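Local structure of molinate hydrolase (Gulosibacter molinativorax, 4UB9) at residues Asn95-Leu100 with Phe142-Ala147; Ile168-Thr173 with Gly235-Lys240; Glu317-Lys322 with Ala364-Val369; Ser326-Thr331 with Glu356-Met361. The protein hydrolyses the thiocarbamate herbicide molinate, as a zinc-binding member of the amidohydrolase family. All coordinates share one frame; numbering follows the deposited sequence.

Contact 1: Asn95-Leu100 with Phe142-Ala147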
loop_
_atom_site.group_PDB
_atom_site.type_symbol
_atom_site.label_atom_id
_atom_site.label_comp_id
_atom_site.label_asym_id
_atom_site.label_seq_id
_atom_site.Cartn_x
_atom_site.Cartn_y
_atom_site.Cartn_z
ATOM N N ASN A 95 28.303 -26.554 0.706
ATOM C CA ASN A 95 27.621 -25.322 0.297
ATOM C C ASN A 95 28.023 -24.212 1.242
ATOM O O ASN A 95 27.729 -24.267 2.437
ATOM C CB ASN A 95 26.093 -25.488 0.317
ATOM C CG ASN A 95 25.368 -24.392 -0.443
ATOM O OD1 ASN A 95 25.738 -23.198 -0.389
ATOM N ND2 ASN A 95 24.316 -24.782 -1.174
ATOM N N GLY A 96 28.593 -23.158 0.677
ATOM C CA GLY A 96 29.112 -22.033 1.468
ATOM C C GLY A 96 28.114 -20.997 1.958
ATOM O O GLY A 96 28.470 -20.094 2.711
ATOM N N ASN A 97 26.871 -21.100 1.505
ATOM C CA ASN A 97 25.834 -20.181 1.924
ATOM C C ASN A 97 24.445 -20.684 1.668
ATOM O O ASN A 97 23.921 -20.588 0.560
ATOM C CB ASN A 97 25.986 -18.829 1.260
ATOM C CG ASN A 97 24.949 -17.832 1.743
ATOM O OD1 ASN A 97 24.424 -17.953 2.835
ATOM N ND2 ASN A 97 24.673 -16.837 0.941
ATOM N N VAL A 98 23.838 -21.172 2.728
ATOM C CA VAL A 98 22.425 -21.528 2.728
ATOM C C VAL A 98 21.664 -20.870 3.874
ATOM O O VAL A 98 22.243 -20.284 4.783
ATOM C CB VAL A 98 22.208 -23.063 2.871
ATOM C CG1 VAL A 98 23.000 -23.805 1.826
ATOM C CG2 VAL A 98 22.583 -23.533 4.269
ATOM N N HIS A 99 20.345 -21.006 3.830
ATOM C CA HIS A 99 19.469 -20.576 4.918
ATOM C C HIS A 99 18.454 -21.677 5.198
ATOM O O HIS A 99 17.523 -21.924 4.424
ATOM C CB HIS A 99 18.785 -19.283 4.564
ATOM C CG HIS A 99 19.748 -18.180 4.279
ATOM N ND1 HIS A 99 19.835 -17.552 3.056
ATOM C CD2 HIS A 99 20.684 -17.598 5.057
ATOM C CE1 HIS A 99 20.791 -16.642 3.087
ATOM N NE2 HIS A 99 21.311 -16.638 4.294
ATOM N N LEU A 100 18.638 -22.312 6.341
ATOM C CA LEU A 100 17.871 -23.474 6.729
ATOM C C LEU A 100 16.465 -23.144 7.280
ATOM O O LEU A 100 15.607 -24.031 7.353
ATOM C CB LEU A 100 18.669 -24.325 7.718
ATOM C CG LEU A 100 20.001 -24.816 7.083
ATOM C CD1 LEU A 100 20.869 -25.555 8.083
ATOM C CD2 LEU A 100 19.779 -25.732 5.864
ATOM N N PHE A 142 26.987 -24.361 5.348
ATOM C CA PHE A 142 27.309 -23.138 6.084
ATOM C C PHE A 142 26.143 -22.214 5.989
ATOM O O PHE A 142 25.833 -21.655 4.917
ATOM C CB PHE A 142 28.560 -22.507 5.512
ATOM C CG PHE A 142 29.774 -23.304 5.789
ATOM C CD1 PHE A 142 30.461 -23.165 6.975
ATOM C CD2 PHE A 142 30.216 -24.250 4.887
ATOM C CE1 PHE A 142 31.607 -23.927 7.252
ATOM C CE2 PHE A 142 31.336 -25.013 5.156
ATOM C CZ PHE A 142 32.035 -24.846 6.344
ATOM N N ASP A 143 25.467 -22.082 7.121
ATOM C CA ASP A 143 24.276 -21.247 7.247
ATOM C C ASP A 143 24.634 -19.840 7.737
ATOM O O ASP A 143 25.116 -19.632 8.830
ATOM C CB ASP A 143 23.254 -21.885 8.172
ATOM C CG ASP A 143 21.967 -21.058 8.293
ATOM O OD1 ASP A 143 22.048 -19.810 8.521
ATOM O OD2 ASP A 143 20.865 -21.653 8.212
ATOM N N THR A 144 24.299 -18.896 6.904
ATOM C CA THR A 144 24.822 -17.532 6.946
ATOM C C THR A 144 23.814 -16.518 7.538
ATOM O O THR A 144 24.123 -15.358 7.796
ATOM C CB THR A 144 25.197 -17.250 5.485
ATOM O OG1 THR A 144 26.602 -17.493 5.299
ATOM C CG2 THR A 144 24.832 -15.983 5.039
ATOM N N TRP A 145 22.600 -16.993 7.753
ATOM C CA TRP A 145 21.533 -16.214 8.358
ATOM C C TRP A 145 20.379 -17.116 8.769
ATOM O O TRP A 145 19.757 -17.799 7.954
ATOM C CB TRP A 145 20.965 -15.123 7.440
ATOM C CG TRP A 145 19.862 -14.292 8.135
ATOM C CD1 TRP A 145 20.046 -13.284 9.025
ATOM C CD2 TRP A 145 18.463 -14.446 8.005
ATOM N NE1 TRP A 145 18.851 -12.790 9.448
ATOM C CE2 TRP A 145 17.857 -13.474 8.819
ATOM C CE3 TRP A 145 17.659 -15.292 7.259
ATOM C CZ2 TRP A 145 16.483 -13.331 8.914
ATOM C CZ3 TRP A 145 16.303 -15.161 7.353
ATOM C CH2 TRP A 145 15.723 -14.190 8.184
ATOM N N ASN A 146 20.097 -17.080 10.050
ATOM C CA ASN A 146 19.109 -17.931 10.642
ATOM C C ASN A 146 18.842 -17.419 12.037
ATOM O O ASN A 146 19.527 -16.510 12.502
ATOM C CB ASN A 146 19.624 -19.360 10.694
ATOM C CG ASN A 146 18.505 -20.387 10.661
ATOM O OD1 ASN A 146 17.456 -20.217 11.287
ATOM N ND2 ASN A 146 18.727 -21.462 9.925
ATOM N N ALA A 147 17.866 -18.023 12.699
ATOM C CA ALA A 147 17.598 -17.748 14.109
ATOM C C ALA A 147 18.501 -18.580 15.003
ATOM O O ALA A 147 18.521 -19.811 14.925
ATOM C CB ALA A 147 16.164 -18.026 14.442
#
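Asp143 meets Leu100 because its CG stands anti to the backbone N (chi1 -178°), which swings OD2 across to the backbone of Leu100, just past the short strand 97-98; in His99 the ring carbon CG lies beside the backbone N (chi1 -59°) and turns the imidazole edge to Trp145. Strand 97-98 and the end of strand 138-143 run parallel here, bridged at Val98 and Asp143, in the barrel of the amidohydrolase fold. Val98 N bonds to Phe142 O at 3.0 Å, and Thr144 N returns the ladder to Val98 O at 3.3 Å. A step earlier, Phe142 N bonds to Asn95 O at 3.0 Å, nearly on the line of the carbonyl, while that same oxygen also lies at the edge of the Phe142 ring. Asn97 sits about 6 Å, side chain to metal, from the zinc ion, with its ND2 held by Asp373. Beyond the ladder Asp143 takes over: OD1 closes an Asx turn by accepting Trp145 N, and OD2 is gripped from opposite faces of the carboxylate, by Leu100 N at 3.0 Å (169° at the hydrogen) and by Asn146 ND2 at 2.7 Å. A leucine in place of Asp143 would probably leave Leu100 N and the Asn146 amide without their shared acceptor and undo the turn. Close by, His99 CD2 lies 3.0 Å from Trp145 O, which sits near the plane of the imidazole.

Contact 2: Ile168-Thr173 with Gly235-Lys240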
loop_
_atom_site.group_PDB
_atom_site.type_symbol
_atom_site.label_atom_id
_atom_site.label_comp_id
_atom_site.label_asym_id
_atom_site.label_seq_id
_atom_site.Cartn_x
_atom_site.Cartn_y
_atom_site.Cartn_z
ATOM N N ILE A 168 26.123 -28.859 10.071
ATOM C CA ILE A 168 25.863 -27.444 10.053
ATOM C C ILE A 168 26.901 -26.655 10.802
ATOM O O ILE A 168 27.280 -26.985 11.914
ATOM C CB ILE A 168 24.539 -27.136 10.729
ATOM C CG1 ILE A 168 23.406 -27.853 10.030
ATOM C CG2 ILE A 168 24.260 -25.627 10.691
ATOM C CD1 ILE A 168 22.094 -27.746 10.777
ATOM N N PHE A 169 27.316 -25.575 10.175
ATOM C CA PHE A 169 28.001 -24.478 10.854
ATOM C C PHE A 169 27.267 -23.181 10.557
ATOM O O PHE A 169 26.822 -22.965 9.445
ATOM C CB PHE A 169 29.453 -24.386 10.404
ATOM C CG PHE A 169 30.214 -25.627 10.678
ATOM C CD1 PHE A 169 30.538 -25.999 11.978
ATOM C CD2 PHE A 169 30.591 -26.467 9.610
ATOM C CE1 PHE A 169 31.231 -27.191 12.249
ATOM C CE2 PHE A 169 31.264 -27.651 9.869
ATOM C CZ PHE A 169 31.596 -28.013 11.187
ATOM N N PHE A 170 27.175 -22.307 11.560
ATOM C CA PHE A 170 26.357 -21.119 11.404
ATOM C C PHE A 170 26.941 -19.792 11.911
ATOM O O PHE A 170 27.815 -19.759 12.756
ATOM C CB PHE A 170 24.999 -21.378 12.001
ATOM C CG PHE A 170 25.025 -21.629 13.456
ATOM C CD1 PHE A 170 25.220 -20.584 14.342
ATOM C CD2 PHE A 170 24.802 -22.885 13.952
ATOM C CE1 PHE A 170 25.221 -20.824 15.713
ATOM C CE2 PHE A 170 24.795 -23.134 15.312
ATOM C CZ PHE A 170 24.996 -22.111 16.203
ATOM N N ALA A 171 26.434 -18.713 11.336
ATOM C CA ALA A 171 26.705 -17.342 11.790
ATOM C C ALA A 171 25.743 -16.860 12.837
ATOM O O ALA A 171 26.025 -15.904 13.555
ATOM C CB ALA A 171 26.608 -16.368 10.627
ATOM N N GLY A 172 24.561 -17.441 12.836
ATOM C CA GLY A 172 23.396 -16.879 13.547
ATOM C C GLY A 172 22.800 -15.782 12.686
ATOM O O GLY A 172 22.443 -15.997 11.525
ATOM N N THR A 173 22.782 -14.571 13.212
ATOM C CA THR A 173 22.224 -13.437 12.445
ATOM C C THR A 173 23.295 -12.668 11.686
ATOM O O THR A 173 24.472 -12.956 11.753
ATOM C CB THR A 173 21.437 -12.479 13.330
ATOM O OG1 THR A 173 20.684 -11.580 12.517
ATOM C CG2 THR A 173 22.356 -11.688 14.247
ATOM N N GLY A 235 28.163 -18.620 20.850
ATOM C CA GLY A 235 28.560 -19.886 20.261
ATOM C C GLY A 235 28.443 -20.066 18.755
ATOM O O GLY A 235 28.333 -21.182 18.268
ATOM N N VAL A 236 28.645 -19.014 18.006
ATOM C CA VAL A 236 28.617 -19.099 16.559
ATOM C C VAL A 236 29.893 -19.696 16.000
ATOM O O VAL A 236 30.958 -19.591 16.614
ATOM C CB VAL A 236 28.367 -17.734 15.937
ATOM C CG1 VAL A 236 27.070 -17.151 16.496
ATOM C CG2 VAL A 236 29.522 -16.792 16.183
ATOM N N ASP A 237 29.799 -20.278 14.810
ATOM C CA ASP A 237 30.970 -20.808 14.124
ATOM C C ASP A 237 31.707 -19.763 13.269
ATOM O O ASP A 237 32.875 -19.900 12.942
ATOM C CB ASP A 237 30.562 -21.962 13.253
ATOM C CG ASP A 237 29.927 -23.068 14.041
ATOM O OD1 ASP A 237 30.665 -23.747 14.802
ATOM O OD2 ASP A 237 28.692 -23.272 13.911
ATOM N N PHE A 238 31.015 -18.710 12.926
ATOM C CA PHE A 238 31.611 -17.591 12.195
ATOM C C PHE A 238 30.692 -16.400 12.349
ATOM O O PHE A 238 29.645 -16.512 12.992
ATOM C CB PHE A 238 31.861 -17.926 10.733
ATOM C CG PHE A 238 30.698 -18.547 10.046
ATOM C CD1 PHE A 238 29.726 -17.758 9.520
ATOM C CD2 PHE A 238 30.587 -19.927 9.894
ATOM C CE1 PHE A 238 28.655 -18.299 8.821
ATOM C CE2 PHE A 238 29.516 -20.481 9.221
ATOM C CZ PHE A 238 28.547 -19.667 8.685
ATOM N N CYS A 239 31.102 -15.236 11.823
ATOM C CA CYS A 239 30.305 -14.029 12.029
ATOM C C CYS A 239 30.184 -13.277 10.765
ATOM O O CYS A 239 31.192 -13.002 10.093
ATOM C CB CYS A 239 30.956 -13.143 13.086
ATOM S SG CYS A 239 30.024 -11.642 13.413
ATOM N N LYS A 240 28.963 -12.878 10.448
ATOM C CA LYS A 240 28.729 -12.176 9.175
ATOM C C LYS A 240 28.234 -10.778 9.488
ATOM O O LYS A 240 27.285 -10.608 10.252
ATOM C CB LYS A 240 27.713 -12.905 8.281
ATOM C CG LYS A 240 27.508 -12.216 6.939
ATOM C CD LYS A 240 26.917 -13.101 5.855
ATOM C CE LYS A 240 25.438 -12.923 5.628
ATOM N NZ LYS A 240 25.026 -13.099 4.196
HETATM O O HOH W 1 27.137 -13.400 12.505
#
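The ring of Phe238 lies with one face over the Phe170-Ala171 peptide, Phe170 C standing 3.6 Å above its plane toward the rim. Its CG occupies the position between backbone N and carbonyl carbon (chi1 48°), which folds the ring back over segment 168-173, where CE1 comes within 3.3 Å of Ala171 CB and CE2 lies 4.1 Å from Phe169 CB. Replacing Phe238 by an alanine would probably open a gap over this peptide and strip Ala171 CB and Phe169 CB of their apolar cover. Further along, Val236 CG1 packs 4.2 Å from Phe170 CE1 and also rests on the carbonyl of Ala171. In the amidohydrolase barrel this is where strand 167-170 runs out beside the loop that leads from helix 221-232 into strand 239-242, whose Lys240 extends its side chain to the neighbourhood of the zinc ion.

Asp237 starts the polar edge. Its OD2 accepts Phe170 N at 3.0 Å in a nearly straight bond (165°), approached on the anti side of the carboxylate, and is also salt-bridged to Arg155. The same oxygen hangs 3.9 Å above the plane of the Phe170 ring, while the carboxylate also meets the edge of Phe169. Phe170 O answers by accepting Asp237 N at 2.9 Å and, weakly, Phe238 N. At the far end a water accepts Lys240 N at 2.8 Å and donates to the carbonyls of Ala171 and Thr173.

Contact 3: Glu317-Lys322 with Ala364-Val369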
loop_
_atom_site.group_PDB
_atom_site.type_symbol
_atom_site.label_atom_id
_atom_site.label_comp_id
_atom_site.label_asym_id
_atom_site.label_seq_id
_atom_site.Cartn_x
_atom_site.Cartn_y
_atom_site.Cartn_z
ATOM N N GLU A 317 42.445 -6.920 -8.919
ATOM C CA GLU A 317 43.887 -7.099 -8.607
ATOM C C GLU A 317 44.174 -7.237 -7.118
ATOM O O GLU A 317 44.983 -8.056 -6.697
ATOM C CB GLU A 317 44.714 -5.966 -9.208
ATOM C CG GLU A 317 44.976 -6.177 -10.696
ATOM C CD GLU A 317 45.182 -4.838 -11.411
ATOM O OE1 GLU A 317 44.916 -4.770 -12.623
ATOM O OE2 GLU A 317 45.597 -3.844 -10.754
ATOM N N LYS A 318 43.432 -6.511 -6.307
ATOM C CA LYS A 318 43.516 -6.730 -4.851
ATOM C C LYS A 318 43.109 -8.145 -4.430
ATOM O O LYS A 318 43.681 -8.719 -3.506
ATOM C CB LYS A 318 42.632 -5.771 -4.093
ATOM C CG LYS A 318 43.068 -4.334 -4.144
ATOM C CD LYS A 318 42.363 -3.526 -3.066
ATOM C CE LYS A 318 42.488 -2.029 -3.295
ATOM N NZ LYS A 318 42.028 -1.305 -2.070
ATOM N N LEU A 319 42.088 -8.681 -5.080
ATOM C CA LEU A 319 41.612 -10.011 -4.730
ATOM C C LEU A 319 42.698 -11.038 -5.050
ATOM O O LEU A 319 42.935 -11.995 -4.289
ATOM C CB LEU A 319 40.332 -10.367 -5.500
ATOM C CG LEU A 319 39.052 -9.665 -5.041
ATOM C CD1 LEU A 319 37.913 -9.892 -6.020
ATOM C CD2 LEU A 319 38.625 -10.143 -3.666
ATOM N N LEU A 320 43.320 -10.852 -6.193
ATOM C CA LEU A 320 44.401 -11.741 -6.643
ATOM C C LEU A 320 45.609 -11.616 -5.726
ATOM O O LEU A 320 46.126 -12.592 -5.216
ATOM C CB LEU A 320 44.813 -11.394 -8.062
ATOM C CG LEU A 320 43.743 -11.782 -9.096
ATOM C CD1 LEU A 320 44.096 -11.202 -10.453
ATOM C CD2 LEU A 320 43.523 -13.292 -9.196
ATOM N N GLU A 321 45.996 -10.387 -5.460
ATOM C CA GLU A 321 47.170 -10.128 -4.664
ATOM C C GLU A 321 46.966 -10.669 -3.234
ATOM O O GLU A 321 47.823 -11.319 -2.706
ATOM C CB GLU A 321 47.475 -8.612 -4.708
ATOM C CG GLU A 321 48.837 -8.201 -4.165
ATOM C CD GLU A 321 48.820 -7.872 -2.674
ATOM O OE1 GLU A 321 47.813 -7.299 -2.172
ATOM O OE2 GLU A 321 49.826 -8.189 -1.990
ATOM N N LYS A 322 45.826 -10.383 -2.614
ATOM C CA LYS A 322 45.550 -10.820 -1.214
ATOM C C LYS A 322 45.070 -12.242 -1.129
ATOM O O LYS A 322 45.101 -12.844 -0.089
ATOM C CB LYS A 322 44.548 -9.903 -0.527
ATOM C CG LYS A 322 45.137 -8.557 -0.125
ATOM C CD LYS A 322 44.114 -7.432 -0.087
ATOM C CE LYS A 322 44.628 -6.198 0.669
ATOM N NZ LYS A 322 44.238 -6.335 2.113
ATOM N N ALA A 364 39.566 -13.830 -14.642
ATOM C CA ALA A 364 40.787 -13.425 -13.941
ATOM C C ALA A 364 41.298 -14.477 -12.961
ATOM O O ALA A 364 42.345 -14.318 -12.374
ATOM C CB ALA A 364 40.567 -12.104 -13.223
ATOM N N GLY A 365 40.529 -15.533 -12.752
ATOM C CA GLY A 365 40.924 -16.626 -11.851
ATOM C C GLY A 365 40.983 -16.260 -10.374
ATOM O O GLY A 365 41.800 -16.779 -9.643
ATOM N N VAL A 366 40.103 -15.389 -9.912
ATOM C CA VAL A 366 40.066 -15.097 -8.483
ATOM C C VAL A 366 39.529 -16.302 -7.733
ATOM O O VAL A 366 38.871 -17.147 -8.296
ATOM C CB VAL A 366 39.212 -13.881 -8.133
ATOM C CG1 VAL A 366 39.638 -12.666 -8.954
ATOM C CG2 VAL A 366 37.729 -14.166 -8.330
ATOM N N PRO A 367 39.858 -16.410 -6.445
ATOM C CA PRO A 367 39.378 -17.555 -5.678
ATOM C C PRO A 367 37.867 -17.463 -5.398
ATOM O O PRO A 367 37.381 -16.429 -4.878
ATOM C CB PRO A 367 40.167 -17.446 -4.357
ATOM C CG PRO A 367 41.321 -16.545 -4.650
ATOM C CD PRO A 367 40.839 -15.601 -5.689
ATOM N N LEU A 368 37.148 -18.534 -5.716
ATOM C CA LEU A 368 35.690 -18.505 -5.738
ATOM C C LEU A 368 35.120 -19.597 -4.901
ATOM O O LEU A 368 35.563 -20.735 -4.947
ATOM C CB LEU A 368 35.166 -18.626 -7.197
ATOM C CG LEU A 368 35.441 -17.402 -8.072
ATOM C CD1 LEU A 368 35.314 -17.705 -9.558
ATOM C CD2 LEU A 368 34.504 -16.258 -7.697
ATOM N N VAL A 369 34.060 -19.255 -4.210
ATOM C CA VAL A 369 33.331 -20.182 -3.356
ATOM C C VAL A 369 31.865 -20.329 -3.746
ATOM O O VAL A 369 31.169 -19.370 -4.074
ATOM C CB VAL A 369 33.371 -19.708 -1.916
ATOM C CG1 VAL A 369 32.357 -20.467 -1.044
ATOM C CG2 VAL A 369 34.781 -19.900 -1.376
#
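Leu320 and Val366 make the apolar heart of this contact, CD2 of the leucine lying 3.9 Å from CG1 of the valine. The same CG1 also lies 4.2 Å from Leu319 CB, on the preceding residue of the helix, so one methyl of Val366 is flanked by two consecutive residues of helix 313-322. Leu320 gets there through its first torsion: CG lies beside the backbone N and anti to the carbonyl carbon (chi1 -71°), which carries the isobutyl end over to segment 364-369.

A second kind of contact is between methyl and carbonyl. Leu320 CD2 is 3.5 Å from Ala364 O and 3.9 Å from Gly365 O, resting on the backbone where helix 353-363 stops. More loosely, Pro367 CD lies 4.4 Å from Leu319 O.

No hydrogen bond crosses between the segments. Glu321 N bonds to Glu317 O at 2.8 Å inside the helix, the backbones of Pro367 and Val369 pair with Ser326, and at the end of helix 353-363 Gly365, with positive phi, closes a Schellman motif.

Charges keep to the other side of helix 313-322, where Lys318 is salt-bridged to Glu294 and Lys322 to Asp296.

Away from the zinc site, this is peripheral packing of a beta/alpha barrel: an outer helix leans on the Schellman turn and short loop that lead from helix 353-363 into strand 368-370.

Contact 4: Ser326-Thr331 with Glu356-Met361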
loop_
_atom_site.group_PDB
_atom_site.type_symbol
_atom_site.label_atom_id
_atom_site.label_comp_id
_atom_site.label_asym_id
_atom_site.label_seq_id
_atom_site.Cartn_x
_atom_site.Cartn_y
_atom_site.Cartn_z
ATOM N N SER A 326 36.001 -15.000 -2.553
ATOM C CA SER A 326 34.688 -14.418 -2.900
ATOM C C SER A 326 33.639 -15.483 -3.132
ATOM O O SER A 326 33.882 -16.403 -3.936
ATOM C CB SER A 326 34.826 -13.654 -4.200
ATOM O OG SER A 326 35.697 -12.579 -4.055
ATOM N N GLU A 327 32.483 -15.415 -2.472
ATOM C CA GLU A 327 31.358 -16.198 -2.955
ATOM C C GLU A 327 30.553 -15.347 -3.874
ATOM O O GLU A 327 30.464 -14.143 -3.709
ATOM C CB GLU A 327 30.523 -17.004 -1.918
ATOM C CG GLU A 327 29.353 -16.372 -1.258
ATOM C CD GLU A 327 28.002 -16.499 -1.951
ATOM O OE1 GLU A 327 27.186 -17.380 -1.603
ATOM O OE2 GLU A 327 27.728 -15.619 -2.763
ATOM N N VAL A 328 29.996 -15.995 -4.877
ATOM C CA VAL A 328 29.178 -15.318 -5.886
ATOM C C VAL A 328 27.963 -16.157 -6.131
ATOM O O VAL A 328 27.949 -17.346 -5.804
ATOM C CB VAL A 328 29.896 -15.100 -7.201
ATOM C CG1 VAL A 328 31.167 -14.307 -6.969
ATOM C CG2 VAL A 328 30.225 -16.422 -7.838
ATOM N N GLN A 329 26.909 -15.484 -6.573
ATOM C CA GLN A 329 25.564 -16.109 -6.684
ATOM C C GLN A 329 25.021 -15.784 -8.047
ATOM O O GLN A 329 24.451 -14.718 -8.256
ATOM C CB GLN A 329 24.609 -15.632 -5.609
ATOM C CG GLN A 329 25.035 -16.170 -4.257
ATOM C CD GLN A 329 24.248 -15.620 -3.094
ATOM O OE1 GLN A 329 23.138 -15.122 -3.252
ATOM N NE2 GLN A 329 24.809 -15.741 -1.926
ATOM N N PRO A 330 25.295 -16.669 -9.003
ATOM C CA PRO A 330 24.912 -16.426 -10.347
ATOM C C PRO A 330 23.599 -17.083 -10.690
ATOM O O PRO A 330 23.017 -17.867 -9.952
ATOM C CB PRO A 330 26.026 -17.101 -11.112
ATOM C CG PRO A 330 26.233 -18.339 -10.309
ATOM C CD PRO A 330 26.117 -17.890 -8.889
ATOM N N THR A 331 23.222 -16.785 -11.893
ATOM C CA THR A 331 21.996 -17.188 -12.445
ATOM C C THR A 331 22.331 -17.806 -13.817
ATOM O O THR A 331 23.247 -17.359 -14.497
ATOM C CB THR A 331 21.170 -15.923 -12.519
ATOM O OG1 THR A 331 19.791 -16.243 -12.391
ATOM C CG2 THR A 331 21.496 -15.165 -13.706
ATOM N N GLU A 356 28.211 -9.853 -15.825
ATOM C CA GLU A 356 29.530 -9.486 -16.391
ATOM C C GLU A 356 30.638 -9.475 -15.365
ATOM O O GLU A 356 31.774 -9.810 -15.669
ATOM C CB GLU A 356 29.465 -8.128 -17.060
ATOM C CG GLU A 356 28.660 -8.157 -18.358
ATOM C CD GLU A 356 28.076 -6.794 -18.739
ATOM O OE1 GLU A 356 28.471 -5.769 -18.159
ATOM O OE2 GLU A 356 27.202 -6.749 -19.630
ATOM N N ASN A 357 30.302 -9.097 -14.141
ATOM C CA ASN A 357 31.258 -9.182 -13.023
ATOM C C ASN A 357 31.645 -10.622 -12.795
ATOM O O ASN A 357 32.809 -10.937 -12.647
ATOM C CB ASN A 357 30.651 -8.664 -11.723
ATOM C CG ASN A 357 30.509 -7.139 -11.678
ATOM O OD1 ASN A 357 31.193 -6.397 -12.384
ATOM N ND2 ASN A 357 29.663 -6.676 -10.767
ATOM N N ASP A 358 30.637 -11.489 -12.770
ATOM C CA ASP A 358 30.863 -12.919 -12.561
ATOM C C ASP A 358 31.840 -13.436 -13.624
ATOM O O ASP A 358 32.778 -14.177 -13.328
ATOM C CB ASP A 358 29.552 -13.706 -12.616
ATOM C CG ASP A 358 28.700 -13.558 -11.350
ATOM O OD1 ASP A 358 29.249 -13.178 -10.289
ATOM O OD2 ASP A 358 27.471 -13.850 -11.418
ATOM N N VAL A 359 31.602 -13.041 -14.871
ATOM C CA VAL A 359 32.408 -13.506 -15.982
ATOM C C VAL A 359 33.869 -13.086 -15.819
ATOM O O VAL A 359 34.783 -13.887 -16.018
ATOM C CB VAL A 359 31.880 -12.952 -17.325
ATOM C CG1 VAL A 359 32.902 -13.195 -18.449
ATOM C CG2 VAL A 359 30.575 -13.609 -17.711
ATOM N N ARG A 360 34.062 -11.808 -15.511
ATOM C CA ARG A 360 35.406 -11.244 -15.349
ATOM C C ARG A 360 36.126 -11.825 -14.140
ATOM O O ARG A 360 37.343 -12.032 -14.175
ATOM C CB ARG A 360 35.358 -9.745 -15.268
ATOM C CG ARG A 360 34.917 -9.132 -16.590
ATOM C CD ARG A 360 34.642 -7.639 -16.463
ATOM N NE ARG A 360 35.766 -6.977 -15.808
ATOM C CZ ARG A 360 35.696 -6.049 -14.869
ATOM N NH1 ARG A 360 34.540 -5.603 -14.388
ATOM N NH2 ARG A 360 36.814 -5.588 -14.392
ATOM N N MET A 361 35.386 -12.162 -13.098
ATOM C CA MET A 361 36.013 -12.771 -11.952
ATOM C C MET A 361 36.559 -14.153 -12.298
ATOM O O MET A 361 37.626 -14.572 -11.832
ATOM C CB MET A 361 35.038 -12.870 -10.800
ATOM C CG MET A 361 34.593 -11.521 -10.318
ATOM S SD MET A 361 35.591 -10.829 -8.985
ATOM C CE MET A 361 35.022 -11.863 -7.612
HETATM O O HOH W 2 25.972 -12.461 -9.947
HETATM O O HOH W 3 24.762 -14.285 -13.092
#
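Asp358 is the first residue of the helical segment to reach the 326-331 side, its CG set beside the backbone N (chi1 -76°) so that the carboxylate reaches across and straddles two apolar residues. OD1 lies 3.7 Å from Val328 CB, the two side chains lying alongside and running opposite ways, and it takes its hydrogen bond from outside the pair, from the hydroxyl of Thr304. OD2 lies 3.6 Å from Pro330 CB. Water serves this buried branch: one water molecule accepts Thr331 N at 3.2 Å and donates to OD2 at 3.2 Å, and another sits near both OD2 and Gln329 O.

This is the helix-on-strand layer of the amidohydrolase beta/alpha barrel, with helix 353-363 outside and strand 326-328 in the wall. On the far side, toward the metal site, Gln329, just past the strand, bonds through NE2 to Glu327 OE1 at 2.9 Å, while Glu327 OE2 accepts the backbone N of the zinc ligand His302.

One turn on, Met361 N bonds to Asn357 O at 2.9 Å in the helix. The methionine chain bends at both chi2 (-92°) and chi3 (-74°), bringing CE alongside Ser326, 3.7 Å from OG and 3.9 Å from CB. Leu319 and Val366 pack against the same methionine.

Overall arrangement
Contacts 1 and 2 are buried and share a sheet, strand 138-143 pairing with 167-170; Asp143 N probably bonds to Phe169 O and Asn146 N to Gly172 O. Both use an aspartate that accepts a main-chain N-H across the contact, but only contact 1 has a parallel strand bridge; contact 2 joins a strand end to a loop under an aromatic ring. Contacts 3 and 4 likewise meet through neighbouring strands, 326-328 and 368-370, yet neither has a direct hydrogen bond between its own segments: contact 4 is buried and partly water-mediated, contact 3 lies farther out, partly buried and mostly aliphatic. Toward the zinc, Asn97 of contact 1 packs on Gln329 and Glu327 of contact 4, and Thr144 on Lys240 of contact 2.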